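Local structure of glucosamine kinase (Streptacidiphilus jiangxiensis, 6HWJ) at residues A[296-301]-A[316-321]; A[146-151]-A[178-183]. The protein catalyses the magnesium- and ATP-dependent phosphorylation of D-glucosamine to D-glucosamine 6-phosphate, acting as a monomer and to a lesser extent also on glucose. One frame throughout, in Å; residues are numbered along the deposited sequence.

In the fold
Contact 1 brings together the two active-site loops 296-301 and 316-321, which carry the glucosamine-binding Asp300, Asp317, which binds both magnesium ions here, and Asp319, a ligand of the second magnesium site. Contact 2 lies about 12 Å away, centre to centre, where the start of helix 148-157 packs on strand 179-186 of the six-stranded antiparallel sheet that also holds the inferred ATP-binding Lys133. The two touch directly. Asp319 OD1 lies 2.7 Å from Ser146 OG, a probable hydrogen bond, and Val297 O lies 2.9 Å from Arg151 NE, another. The head of the helix therefore stands between the nucleotide-side sheet and the active-site loops, with the Ser146 side chain about 7 Å from a bound magnesium ion.

Contact 1 (A[296-301]-A[316-321]); sequences DVHGDF and VDFDGN. With MG (magnesium ion), chain F; MG (magnesium ion), chain C.
A chi1 of -177° sets the His298 ring anti to its own backbone N and carries it to Val316 and Phe318, while Asp317, its CG likewise turned beside the carbonyl carbon, sends its carboxylate to two magnesium ions. His298 NE2 donates to Val316 O at 2.9 Å in a nearly straight bond (173°) lying in the imidazole plane. The ring's other nitrogen, ND1, accepts from the backbone N of Asp300, again in plane, so in-plane bonds at both nitrogens fix the ring's rotation. Asp317 O also approaches NE2, at 2.8 Å, but the angle is too poor for a hydrogen bond. CD2 of His298 sits over one face of Phe318, 3.4 Å from CE1, the two ring planes inclined at 53°; Phe301 CD1 lies above one face of the imidazole, towards its rim.

The HGD and DFD sequences of the two loops are consistent with the catalytic and metal-binding loops of kinases with a protein-kinase-like fold. Asp317 bridges the metals, OD1 binding one magnesium and OD2 the other, each at 2.2 Å; Gln305 OE1 joins OD2 on its magnesium. Water ligands fill much of the remaining coordination, and a water on the OD1-bound magnesium donates to Asp300 OD2 and Gly320 O, tying the glucosamine-binding carboxylate to the metal centre. Asp300 OD2 and Asp317 OD2 are 4.4 Å apart. Deeper between the loops, a second water donates to His298 O and Asp317 O and accepts from Gly320 N, joining the backbones where Gly299 and Gly320 pass closely.

Contact 2 (A[146-151]-A[178-183]); sequences SPAAQR and PVLLAS
Leu180 reaches from its strand to the first turn of helix 148-157, where its two methyl groups divide between adjacent alanines: CD2 lies 3.9 Å from Ala148 CB and CD1 4.0 Å from Ala149 CB. With CG anti to the backbone N (chi1 170°), the leucine branches towards the helix, and the small alanine side chains let the helix backbone come near, the alpha carbons of Ala149 and Leu180 being 5.8 Å apart. This is the compact, apolar part of the contact.

Its margins are polar and partly exposed. On one flank the Gln150 chain bends at chi2 and brings NE2 over the face of the Pro178 ring, 3.3 Å from CD, to donate to Pro178 O at 3.0 Å. That bond is well off straight, at 138°, and the carbonyl oxygen lies 28° out of the glutamine amide plane. On the looser flank by Ser146, where OG comes no nearer than 4.4 Å to Leu180 CD2, a water bridges the backbones, donating to Ser146 O and accepting from Leu180 N. Here Ser146 OG accepts from Ala148 N at 3.1 Å in an ST turn that leads into the helix, with Pro147 at the N-cap; the same hydroxyl is hydrogen-bonded to Asp319 of the magnesium site.

The strand beneath carries a classic beta bulge, Leu181 and Ala182 both facing Leu170. It runs between strands 166-172 and 130-134 in the antiparallel sheet; Ala149 and Pro178 also touch Thr171 of the former, while on the helix's active-site side Ala148 and Arg151 meet the loop carrying Phe318 and Asp319.

Contact 1 (A[296-301]-A[316-321])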
loop_
_atom_site.group_PDB
_atom_site.type_symbol
_atom_site.label_atom_id
_atom_site.label_comp_id
_atom_site.label_asym_id
_atom_site.label_seq_id
_atom_site.Cartn_x
_atom_site.Cartn_y
_atom_site.Cartn_z
ATOM N N ASP A 296 -10.536 8.456 -2.512
ATOM C CA ASP A 296 -9.159 8.041 -2.237
ATOM C C ASP A 296 -9.192 6.831 -1.301
ATOM O O ASP A 296 -9.799 6.892 -0.223
ATOM C CB ASP A 296 -8.378 9.190 -1.581
ATOM C CG ASP A 296 -8.202 10.396 -2.501
ATOM O OD1 ASP A 296 -8.590 10.349 -3.689
ATOM O OD2 ASP A 296 -7.690 11.421 -2.020
ATOM N N VAL A 297 -8.553 5.734 -1.704
ATOM C CA VAL A 297 -8.572 4.506 -0.931
ATOM C C VAL A 297 -7.130 4.093 -0.616
ATOM O O VAL A 297 -6.173 4.659 -1.132
ATOM C CB VAL A 297 -9.312 3.354 -1.646
ATOM C CG1 VAL A 297 -10.789 3.687 -1.839
ATOM C CG2 VAL A 297 -8.658 3.019 -2.981
ATOM N N HIS A 298 -6.998 3.095 0.257
ATOM C CA HIS A 298 -5.700 2.461 0.474
ATOM C C HIS A 298 -5.242 1.745 -0.791
ATOM O O HIS A 298 -4.126 1.972 -1.283
ATOM C CB HIS A 298 -5.771 1.474 1.655
ATOM C CG HIS A 298 -4.460 0.834 1.987
ATOM N ND1 HIS A 298 -3.897 -0.162 1.210
ATOM C CD2 HIS A 298 -3.580 1.067 3.004
ATOM C CE1 HIS A 298 -2.729 -0.516 1.731
ATOM N NE2 HIS A 298 -2.511 0.215 2.818
ATOM N N GLY A 299 -6.082 0.854 -1.321
ATOM C CA GLY A 299 -5.870 0.288 -2.639
ATOM C C GLY A 299 -5.073 -0.997 -2.675
ATOM O O GLY A 299 -4.983 -1.618 -3.740
ATOM N N ASP A 300 -4.499 -1.411 -1.556
ATOM C CA ASP A 300 -3.765 -2.677 -1.484
ATOM C C ASP A 300 -3.907 -3.189 -0.056
ATOM O O ASP A 300 -2.924 -3.461 0.640
ATOM C CB ASP A 300 -2.308 -2.488 -1.902
ATOM C CG ASP A 300 -1.541 -3.800 -1.969
ATOM O OD1 ASP A 300 -2.163 -4.844 -2.225
ATOM O OD2 ASP A 300 -0.312 -3.768 -1.750
ATOM N N PHE A 301 -5.155 -3.290 0.397
ATOM C CA PHE A 301 -5.495 -3.364 1.817
ATOM C C PHE A 301 -5.693 -4.815 2.209
ATOM O O PHE A 301 -6.538 -5.509 1.630
ATOM C CB PHE A 301 -6.755 -2.527 2.069
ATOM C CG PHE A 301 -6.989 -2.174 3.509
ATOM C CD1 PHE A 301 -6.031 -1.500 4.246
ATOM C CD2 PHE A 301 -8.189 -2.476 4.108
ATOM C CE1 PHE A 301 -6.262 -1.171 5.558
ATOM C CE2 PHE A 301 -8.417 -2.145 5.434
ATOM C CZ PHE A 301 -7.447 -1.482 6.151
ATOM N N VAL A 316 -0.010 0.724 7.008
ATOM C CA VAL A 316 1.101 1.238 6.213
ATOM C C VAL A 316 0.873 0.887 4.747
ATOM O O VAL A 316 -0.099 0.217 4.401
ATOM C CB VAL A 316 2.452 0.684 6.687
ATOM C CG1 VAL A 316 2.713 1.071 8.121
ATOM C CG2 VAL A 316 2.466 -0.827 6.562
ATOM N N ASP A 317 1.782 1.372 3.885
ATOM C CA ASP A 317 1.862 0.969 2.468
ATOM C C ASP A 317 0.735 1.589 1.645
ATOM O O ASP A 317 -0.222 0.904 1.277
ATOM C CB ASP A 317 1.831 -0.561 2.383
ATOM C CG ASP A 317 2.387 -1.093 1.054
ATOM O OD1 ASP A 317 2.447 -0.325 0.076
ATOM O OD2 ASP A 317 2.759 -2.295 1.013
ATOM N N PHE A 318 0.862 2.877 1.318
ATOM C CA PHE A 318 -0.159 3.621 0.599
ATOM C C PHE A 318 0.202 3.920 -0.862
ATOM O O PHE A 318 -0.337 4.872 -1.445
ATOM C CB PHE A 318 -0.442 4.924 1.337
ATOM C CG PHE A 318 -1.307 4.743 2.564
ATOM C CD1 PHE A 318 -2.674 4.633 2.441
ATOM C CD2 PHE A 318 -0.739 4.674 3.822
ATOM C CE1 PHE A 318 -3.474 4.464 3.556
ATOM C CE2 PHE A 318 -1.531 4.502 4.938
ATOM C CZ PHE A 318 -2.896 4.401 4.803
ATOM N N ASP A 319 1.077 3.108 -1.462
ATOM C CA ASP A 319 1.499 3.323 -2.843
ATOM C C ASP A 319 0.450 2.905 -3.865
ATOM O O ASP A 319 0.580 3.257 -5.042
ATOM C CB ASP A 319 2.782 2.536 -3.134
ATOM C CG ASP A 319 3.991 3.132 -2.468
ATOM O OD1 ASP A 319 3.995 4.356 -2.227
ATOM O OD2 ASP A 319 4.941 2.373 -2.187
ATOM N N GLY A 320 -0.561 2.147 -3.457
ATOM C CA GLY A 320 -1.591 1.683 -4.367
ATOM C C GLY A 320 -1.420 0.233 -4.788
ATOM O O GLY A 320 -0.471 -0.462 -4.424
ATOM N N ASN A 321 -2.372 -0.216 -5.603
ATOM C CA ASN A 321 -2.418 -1.612 -6.043
ATOM C C ASN A 321 -1.297 -1.896 -7.032
ATOM O O ASN A 321 -1.288 -1.315 -8.127
ATOM C CB ASN A 321 -3.775 -1.897 -6.672
ATOM C CG ASN A 321 -3.935 -3.345 -7.075
ATOM O OD1 ASN A 321 -3.047 -4.162 -6.859
ATOM N ND2 ASN A 321 -5.086 -3.671 -7.662
HETATM MG MG MG F . 3.335 -0.860 -1.857
HETATM MG MG MG C . 2.941 -3.945 2.426
HETATM O O HOH W 1 -1.537 1.000 -1.091
HETATM O O HOH W 2 -3.160 4.467 -2.157
HETATM O O HOH W 3 1.189 -1.268 -2.087
HETATM O O HOH W 4 3.213 -2.935 -1.377
HETATM O O HOH W 5 2.984 -5.723 3.740
HETATM O O HOH W 6 3.748 -3.089 4.095
HETATM O O HOH W 7 5.048 -4.411 2.195
HETATM O O HOH W 8 3.119 -1.898 -3.536
#

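Contact 2 (A[146-151]-A[178-183])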
loop_
_atom_site.group_PDB
_atom_site.type_symbol
_atom_site.label_atom_id
_atom_site.label_comp_id
_atom_site.label_asym_id
_atom_site.label_seq_id
_atom_site.Cartn_x
_atom_site.Cartn_y
_atom_site.Cartn_z
ATOM N N SER A 146 2.920 7.419 -7.239
ATOM C CA SER A 146 2.402 6.949 -5.975
ATOM C C SER A 146 1.559 8.034 -5.317
ATOM O O SER A 146 1.991 9.200 -5.253
ATOM C CB SER A 146 3.541 6.550 -5.028
ATOM O OG SER A 146 2.992 6.299 -3.775
ATOM N N PRO A 147 0.373 7.708 -4.805
ATOM C CA PRO A 147 -0.397 8.693 -4.037
ATOM C C PRO A 147 -0.080 8.723 -2.548
ATOM O O PRO A 147 -0.824 9.372 -1.800
ATOM C CB PRO A 147 -1.830 8.218 -4.261
ATOM C CG PRO A 147 -1.681 6.708 -4.241
ATOM C CD PRO A 147 -0.367 6.445 -4.971
ATOM N N ALA A 148 0.964 8.023 -2.103
ATOM C CA ALA A 148 1.184 7.861 -0.666
ATOM C C ALA A 148 1.225 9.199 0.071
ATOM O O ALA A 148 0.743 9.308 1.198
ATOM C CB ALA A 148 2.470 7.070 -0.420
ATOM N N ALA A 149 1.793 10.237 -0.549
ATOM C CA ALA A 149 1.854 11.536 0.112
ATOM C C ALA A 149 0.459 12.135 0.303
ATOM O O ALA A 149 0.176 12.768 1.334
ATOM C CB ALA A 149 2.712 12.508 -0.698
ATOM N N GLN A 150 -0.412 11.973 -0.684
ATOM C CA GLN A 150 -1.772 12.497 -0.558
ATOM C C GLN A 150 -2.577 11.690 0.454
ATOM O O GLN A 150 -3.398 12.245 1.184
ATOM C CB GLN A 150 -2.470 12.500 -1.914
ATOM C CG GLN A 150 -1.939 13.549 -2.880
ATOM C CD GLN A 150 -0.519 13.269 -3.337
ATOM O OE1 GLN A 150 -0.174 12.136 -3.672
ATOM N NE2 GLN A 150 0.319 14.307 -3.345
ATOM N N ARG A 151 -2.363 10.375 0.501
ATOM C CA ARG A 151 -3.068 9.547 1.475
ATOM C C ARG A 151 -2.642 9.883 2.899
ATOM O O ARG A 151 -3.488 10.113 3.773
ATOM C CB ARG A 151 -2.814 8.064 1.185
ATOM C CG ARG A 151 -3.279 7.617 -0.204
ATOM C CD ARG A 151 -4.775 7.606 -0.367
ATOM N NE ARG A 151 -5.138 7.296 -1.753
ATOM C CZ ARG A 151 -5.096 8.168 -2.762
ATOM N NH1 ARG A 151 -4.736 9.417 -2.560
ATOM N NH2 ARG A 151 -5.418 7.787 -3.975
ATOM N N PRO A 178 0.794 16.306 -6.187
ATOM C CA PRO A 178 2.220 16.459 -5.875
ATOM C C PRO A 178 2.920 15.107 -5.900
ATOM O O PRO A 178 2.376 14.098 -5.454
ATOM C CB PRO A 178 2.211 17.079 -4.476
ATOM C CG PRO A 178 0.928 17.854 -4.436
ATOM C CD PRO A 178 -0.061 17.040 -5.233
ATOM N N VAL A 179 4.107 15.096 -6.475
ATOM C CA VAL A 179 4.889 13.883 -6.665
ATOM C C VAL A 179 5.694 13.624 -5.397
ATOM O O VAL A 179 6.445 14.491 -4.950
ATOM C CB VAL A 179 5.825 14.026 -7.885
ATOM C CG1 VAL A 179 6.804 12.858 -7.965
ATOM C CG2 VAL A 179 5.005 14.143 -9.164
ATOM N N LEU A 180 5.557 12.428 -4.842
ATOM C CA LEU A 180 6.252 12.075 -3.614
ATOM C C LEU A 180 7.736 11.887 -3.875
ATOM O O LEU A 180 8.132 11.115 -4.755
ATOM C CB LEU A 180 5.672 10.794 -3.030
ATOM C CG LEU A 180 6.426 10.143 -1.864
ATOM C CD1 LEU A 180 6.414 11.024 -0.622
ATOM C CD2 LEU A 180 5.830 8.789 -1.527
ATOM N N LEU A 181 8.555 12.576 -3.080
ATOM C CA LEU A 181 10.001 12.425 -3.131
ATOM C C LEU A 181 10.551 11.766 -1.878
ATOM O O LEU A 181 11.518 11.000 -1.984
ATOM C CB LEU A 181 10.669 13.785 -3.308
ATOM C CG LEU A 181 10.208 14.642 -4.488
ATOM C CD1 LEU A 181 11.016 15.953 -4.528
ATOM C CD2 LEU A 181 10.326 13.892 -5.792
ATOM N N ALA A 182 9.938 12.033 -0.720
ATOM C CA ALA A 182 10.381 11.460 0.550
ATOM C C ALA A 182 9.266 11.573 1.577
ATOM O O ALA A 182 8.542 12.566 1.614
ATOM C CB ALA A 182 11.634 12.151 1.096
ATOM N N SER A 183 9.155 10.557 2.425
ATOM C CA SER A 183 8.264 10.571 3.569
ATOM C C SER A 183 9.080 10.300 4.826
ATOM O O SER A 183 10.099 9.597 4.788
ATOM C CB SER A 183 7.156 9.526 3.427
ATOM O OG SER A 183 7.710 8.235 3.272
HETATM O O HOH W 9 4.158 10.449 -6.463
#